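Local coordinates for DUF3863 domain-containing protein (Parabacteroides distasonis, PDB 3LM3) that is of unknown function but is probably a carbohydrate-active enzyme of the glycoside hydrolase/deacetylase kind, at residues G181-F192 with K407-A419. Sequence-based numbering, arbitrary orientation.
Sequences GGGADGSPSYPF and KDWSLINKINQKA
Asp185 turns its carboxylate to two amide donors, Asn416 and Gln417. Its chi1 of -163° sets CG anti to the backbone N and directs the carboxylate to these amides, where OD2 takes two bonds from opposite faces of its plane: Asn416 ND2 comes from above at 2.9 Å, its amide turned 76° against the carboxylate, while Gln417 NE2 arrives on the syn side at 3.2 Å, its amide only 24° from coplanar. Asn416 suits its place doubly, since its OD1 accepts from Lys418 N in an Asx turn, which is likely to hold the amide in place. Arg368 forms a salt bridge to OD1, and an alanine in place of Asp185 would probably cost Arg368 its carboxylate mate and leave the two amides without their acceptor, free to turn. The two loops thereby join the DUF3863 region to the DUF3864 region, whose antiparallel strand 383-389 backs Leu411 and Asn416. Alongside, the backbones meet in a single beta bridge, Gly183 N to Lys407 O (3.0 Å) and Trp409 N to Gly183 O (2.8 Å). A side chain on Gly183 would probably crowd Asp408 OD1; farther along, Leu411 N reaches Asp185 O at 2.8 Å.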
loop_
_atom_site.group_PDB
_atom_site.type_symbol
_atom_site.label_atom_id
_atom_site.label_comp_id
_atom_site.label_asym_id
_atom_site.label_seq_id
_atom_site.Cartn_x
_atom_site.Cartn_y
_atom_site.Cartn_z
ATOM N N GLY A 181 10.828 8.283 -4.382
ATOM C CA GLY A 181 10.919 6.827 -4.351
ATOM C C GLY A 181 10.539 6.083 -5.633
ATOM O O GLY A 181 9.850 5.047 -5.574
ATOM N N GLY A 182 10.988 6.594 -6.786
ATOM C CA GLY A 182 10.863 5.880 -8.069
ATOM C C GLY A 182 9.464 5.959 -8.658
ATOM O O GLY A 182 8.696 6.870 -8.344
ATOM N N GLY A 183 9.111 4.991 -9.492
ATOM C CA GLY A 183 7.767 4.955 -10.032
ATOM C C GLY A 183 7.181 3.571 -9.964
ATOM O O GLY A 183 7.812 2.633 -10.398
ATOM N N ALA A 184 5.962 3.471 -9.435
ATOM C CA ALA A 184 5.146 2.288 -9.586
ATOM C C ALA A 184 3.697 2.681 -9.770
ATOM O O ALA A 184 2.824 1.995 -9.281
ATOM C CB ALA A 184 5.271 1.401 -8.341
ATOM N N ASP A 185 3.422 3.754 -10.503
ATOM C CA ASP A 185 2.037 4.130 -10.759
ATOM C C ASP A 185 1.468 3.235 -11.872
ATOM O O ASP A 185 2.206 2.596 -12.613
ATOM C CB ASP A 185 1.875 5.621 -11.162
ATOM C CG ASP A 185 0.433 6.138 -11.036
ATOM O OD1 ASP A 185 -0.449 5.484 -10.399
ATOM O OD2 ASP A 185 0.175 7.268 -11.544
ATOM N N GLY A 186 0.148 3.194 -11.963
ATOM C CA GLY A 186 -0.562 2.533 -13.040
ATOM C C GLY A 186 -1.464 1.396 -12.640
ATOM O O GLY A 186 -2.311 0.957 -13.447
ATOM N N SER A 187 -1.264 0.856 -11.443
ATOM C CA SER A 187 -2.001 -0.315 -10.979
ATOM C C SER A 187 -3.358 0.039 -10.395
ATOM O O SER A 187 -3.632 1.209 -10.106
ATOM C CB SER A 187 -1.185 -1.059 -9.938
ATOM O OG SER A 187 -1.242 -0.443 -8.636
ATOM N N PRO A 188 -4.208 -0.969 -10.156
ATOM C CA PRO A 188 -5.318 -0.768 -9.223
ATOM C C PRO A 188 -4.808 -0.524 -7.823
ATOM O O PRO A 188 -3.709 -0.944 -7.472
ATOM C CB PRO A 188 -6.093 -2.109 -9.259
ATOM C CG PRO A 188 -5.642 -2.762 -10.568
ATOM C CD PRO A 188 -4.191 -2.352 -10.692
ATOM N N SER A 189 -5.605 0.167 -7.010
ATOM C CA SER A 189 -5.254 0.412 -5.623
ATOM C C SER A 189 -5.836 -0.627 -4.689
ATOM O O SER A 189 -5.390 -0.734 -3.556
ATOM C CB SER A 189 -5.663 1.802 -5.198
ATOM O OG SER A 189 -7.061 1.934 -5.111
ATOM N N TYR A 190 -6.827 -1.373 -5.126
ATOM C CA TYR A 190 -7.403 -2.462 -4.339
ATOM C C TYR A 190 -6.845 -3.778 -4.857
ATOM O O TYR A 190 -6.080 -3.806 -5.853
ATOM C CB TYR A 190 -8.937 -2.409 -4.360
ATOM C CG TYR A 190 -9.619 -1.783 -3.134
ATOM C CD1 TYR A 190 -8.989 -0.813 -2.346
ATOM C CD2 TYR A 190 -10.925 -2.142 -2.823
ATOM C CE1 TYR A 190 -9.628 -0.267 -1.250
ATOM C CE2 TYR A 190 -11.581 -1.599 -1.724
ATOM C CZ TYR A 190 -10.933 -0.644 -0.950
ATOM O OH TYR A 190 -11.617 -0.032 0.091
ATOM N N PRO A 191 -7.168 -4.886 -4.174
ATOM C CA PRO A 191 -6.396 -6.105 -4.417
ATOM C C PRO A 191 -6.652 -6.701 -5.785
ATOM O O PRO A 191 -7.756 -6.610 -6.334
ATOM C CB PRO A 191 -6.881 -7.053 -3.329
ATOM C CG PRO A 191 -7.287 -6.092 -2.221
ATOM C CD PRO A 191 -7.981 -4.979 -2.941
ATOM N N PHE A 192 -5.606 -7.301 -6.355
ATOM C CA PHE A 192 -5.704 -7.972 -7.647
ATOM C C PHE A 192 -4.647 -9.058 -7.754
ATOM O O PHE A 192 -3.670 -9.045 -7.008
ATOM C CB PHE A 192 -5.544 -6.977 -8.818
ATOM C CG PHE A 192 -4.189 -6.273 -8.862
ATOM C CD1 PHE A 192 -3.931 -5.203 -8.034
ATOM C CD2 PHE A 192 -3.183 -6.690 -9.736
ATOM C CE1 PHE A 192 -2.713 -4.552 -8.064
ATOM C CE2 PHE A 192 -1.949 -6.044 -9.755
ATOM C CZ PHE A 192 -1.709 -4.991 -8.914
ATOM N N LYS A 407 14.704 2.439 -11.566
ATOM C CA LYS A 407 13.841 3.111 -10.581
ATOM C C LYS A 407 12.404 3.288 -11.058
ATOM O O LYS A 407 11.527 3.464 -10.223
ATOM C CB LYS A 407 14.436 4.459 -10.174
ATOM C CG LYS A 407 15.781 4.320 -9.477
ATOM C CD LYS A 407 16.188 5.633 -8.829
ATOM C CE LYS A 407 17.564 5.544 -8.208
ATOM N NZ LYS A 407 17.682 6.500 -7.066
ATOM N N ASP A 408 12.157 3.176 -12.350
ATOM C CA ASP A 408 10.836 3.465 -12.927
ATOM C C ASP A 408 10.167 2.206 -13.435
ATOM O O ASP A 408 10.472 1.684 -14.496
ATOM C CB ASP A 408 10.940 4.510 -14.045
ATOM C CG ASP A 408 9.567 4.948 -14.590
ATOM O OD1 ASP A 408 8.518 4.474 -14.089
ATOM O OD2 ASP A 408 9.549 5.790 -15.524
ATOM N N TRP A 409 9.256 1.701 -12.595
ATOM C CA TRP A 409 8.463 0.509 -12.903
ATOM C C TRP A 409 7.003 0.837 -13.226
ATOM O O TRP A 409 6.159 -0.055 -13.245
ATOM C CB TRP A 409 8.535 -0.479 -11.732
ATOM C CG TRP A 409 9.890 -1.092 -11.569
ATOM C CD1 TRP A 409 11.050 -0.439 -11.296
ATOM C CD2 TRP A 409 10.228 -2.484 -11.663
ATOM N NE1 TRP A 409 12.087 -1.328 -11.238
ATOM C CE2 TRP A 409 11.612 -2.589 -11.469
ATOM C CE3 TRP A 409 9.505 -3.649 -11.937
ATOM C CZ2 TRP A 409 12.282 -3.806 -11.532
ATOM C CZ3 TRP A 409 10.160 -4.857 -11.949
ATOM C CH2 TRP A 409 11.541 -4.924 -11.784
ATOM N N SER A 410 6.694 2.102 -13.479
ATOM C CA SER A 410 5.310 2.485 -13.719
ATOM C C SER A 410 4.738 1.885 -14.980
ATOM O O SER A 410 5.437 1.716 -15.978
ATOM C CB SER A 410 5.161 4.003 -13.761
ATOM O OG SER A 410 5.501 4.585 -12.501
ATOM N N LEU A 411 3.454 1.582 -14.924
ATOM C CA LEU A 411 2.704 1.105 -16.087
ATOM C C LEU A 411 1.882 2.282 -16.602
ATOM O O LEU A 411 0.902 2.716 -15.976
ATOM C CB LEU A 411 1.836 -0.101 -15.700
ATOM C CG LEU A 411 1.304 -0.944 -16.864
ATOM C CD1 LEU A 411 0.850 -2.330 -16.374
ATOM C CD2 LEU A 411 0.170 -0.210 -17.627
ATOM N N ILE A 412 2.307 2.844 -17.737
ATOM C CA ILE A 412 1.727 4.065 -18.281
ATOM C C ILE A 412 1.541 3.870 -19.774
ATOM O O ILE A 412 2.455 3.343 -20.458
ATOM C CB ILE A 412 2.680 5.257 -18.005
ATOM C CG1 ILE A 412 2.699 5.580 -16.516
ATOM C CG2 ILE A 412 2.276 6.528 -18.764
ATOM C CD1 ILE A 412 3.739 6.627 -16.078
ATOM N N ASN A 413 0.375 4.233 -20.287
ATOM C CA ASN A 413 0.172 4.194 -21.722
ATOM C C ASN A 413 -0.648 5.416 -22.138
ATOM O O ASN A 413 -0.046 6.456 -22.382
ATOM C CB ASN A 413 -0.357 2.832 -22.210
ATOM C CG ASN A 413 -1.455 2.255 -21.339
ATOM O OD1 ASN A 413 -2.542 2.799 -21.244
ATOM N ND2 ASN A 413 -1.183 1.078 -20.777
ATOM N N LYS A 414 -1.973 5.366 -22.141
ATOM C CA LYS A 414 -2.756 6.447 -22.787
ATOM C C LYS A 414 -2.692 7.809 -22.053
ATOM O O LYS A 414 -2.174 8.795 -22.590
ATOM C CB LYS A 414 -4.212 6.010 -23.007
ATOM C CG LYS A 414 -4.379 4.713 -23.822
ATOM C CD LYS A 414 -3.529 4.713 -25.114
ATOM C CE LYS A 414 -4.035 3.695 -26.183
ATOM N NZ LYS A 414 -5.231 4.177 -26.958
ATOM N N ILE A 415 -3.231 7.868 -20.842
ATOM C CA ILE A 415 -3.257 9.078 -20.033
ATOM C C ILE A 415 -2.912 8.686 -18.591
ATOM O O ILE A 415 -3.523 7.774 -18.036
ATOM C CB ILE A 415 -4.663 9.761 -20.056
ATOM C CG1 ILE A 415 -5.060 10.111 -21.513
ATOM C CG2 ILE A 415 -4.711 11.028 -19.202
ATOM C CD1 ILE A 415 -6.408 10.786 -21.650
ATOM N N ASN A 416 -1.966 9.412 -17.990
ATOM C CA ASN A 416 -1.554 9.134 -16.607
ATOM C C ASN A 416 -1.732 10.372 -15.734
ATOM O O ASN A 416 -1.356 11.474 -16.128
ATOM C CB ASN A 416 -0.115 8.630 -16.568
ATOM C CG ASN A 416 0.437 8.604 -15.166
ATOM O OD1 ASN A 416 1.015 9.599 -14.720
ATOM N ND2 ASN A 416 0.180 7.510 -14.442
ATOM N N GLN A 417 -2.255 10.167 -14.520
ATOM C CA GLN A 417 -2.633 11.259 -13.607
ATOM C C GLN A 417 -1.516 12.217 -13.242
ATOM O O GLN A 417 -1.797 13.368 -12.938
ATOM C CB GLN A 417 -3.249 10.692 -12.336
ATOM C CG GLN A 417 -2.267 9.903 -11.461
ATOM C CD GLN A 417 -2.931 9.254 -10.260
ATOM O OE1 GLN A 417 -3.927 9.773 -9.749
ATOM N NE2 GLN A 417 -2.362 8.137 -9.777
ATOM N N LYS A 418 -0.257 11.770 -13.261
ATOM C CA LYS A 418 0.833 12.647 -12.876
ATOM C C LYS A 418 1.036 13.782 -13.883
ATOM O O LYS A 418 1.668 14.798 -13.567
ATOM C CB LYS A 418 2.129 11.854 -12.673
ATOM C CG LYS A 418 2.006 10.668 -11.730
ATOM C CD LYS A 418 1.704 11.082 -10.265
ATOM C CE LYS A 418 1.428 9.878 -9.433
ATOM N NZ LYS A 418 1.262 10.229 -7.970
ATOM N N ALA A 419 0.497 13.613 -15.089
ATOM C CA ALA A 419 0.428 14.723 -16.065
ATOM C C ALA A 419 1.811 15.238 -16.475
ATOM O O ALA A 419 2.002 16.458 -16.656
ATOM C CB ALA A 419 -0.446 15.874 -15.541
#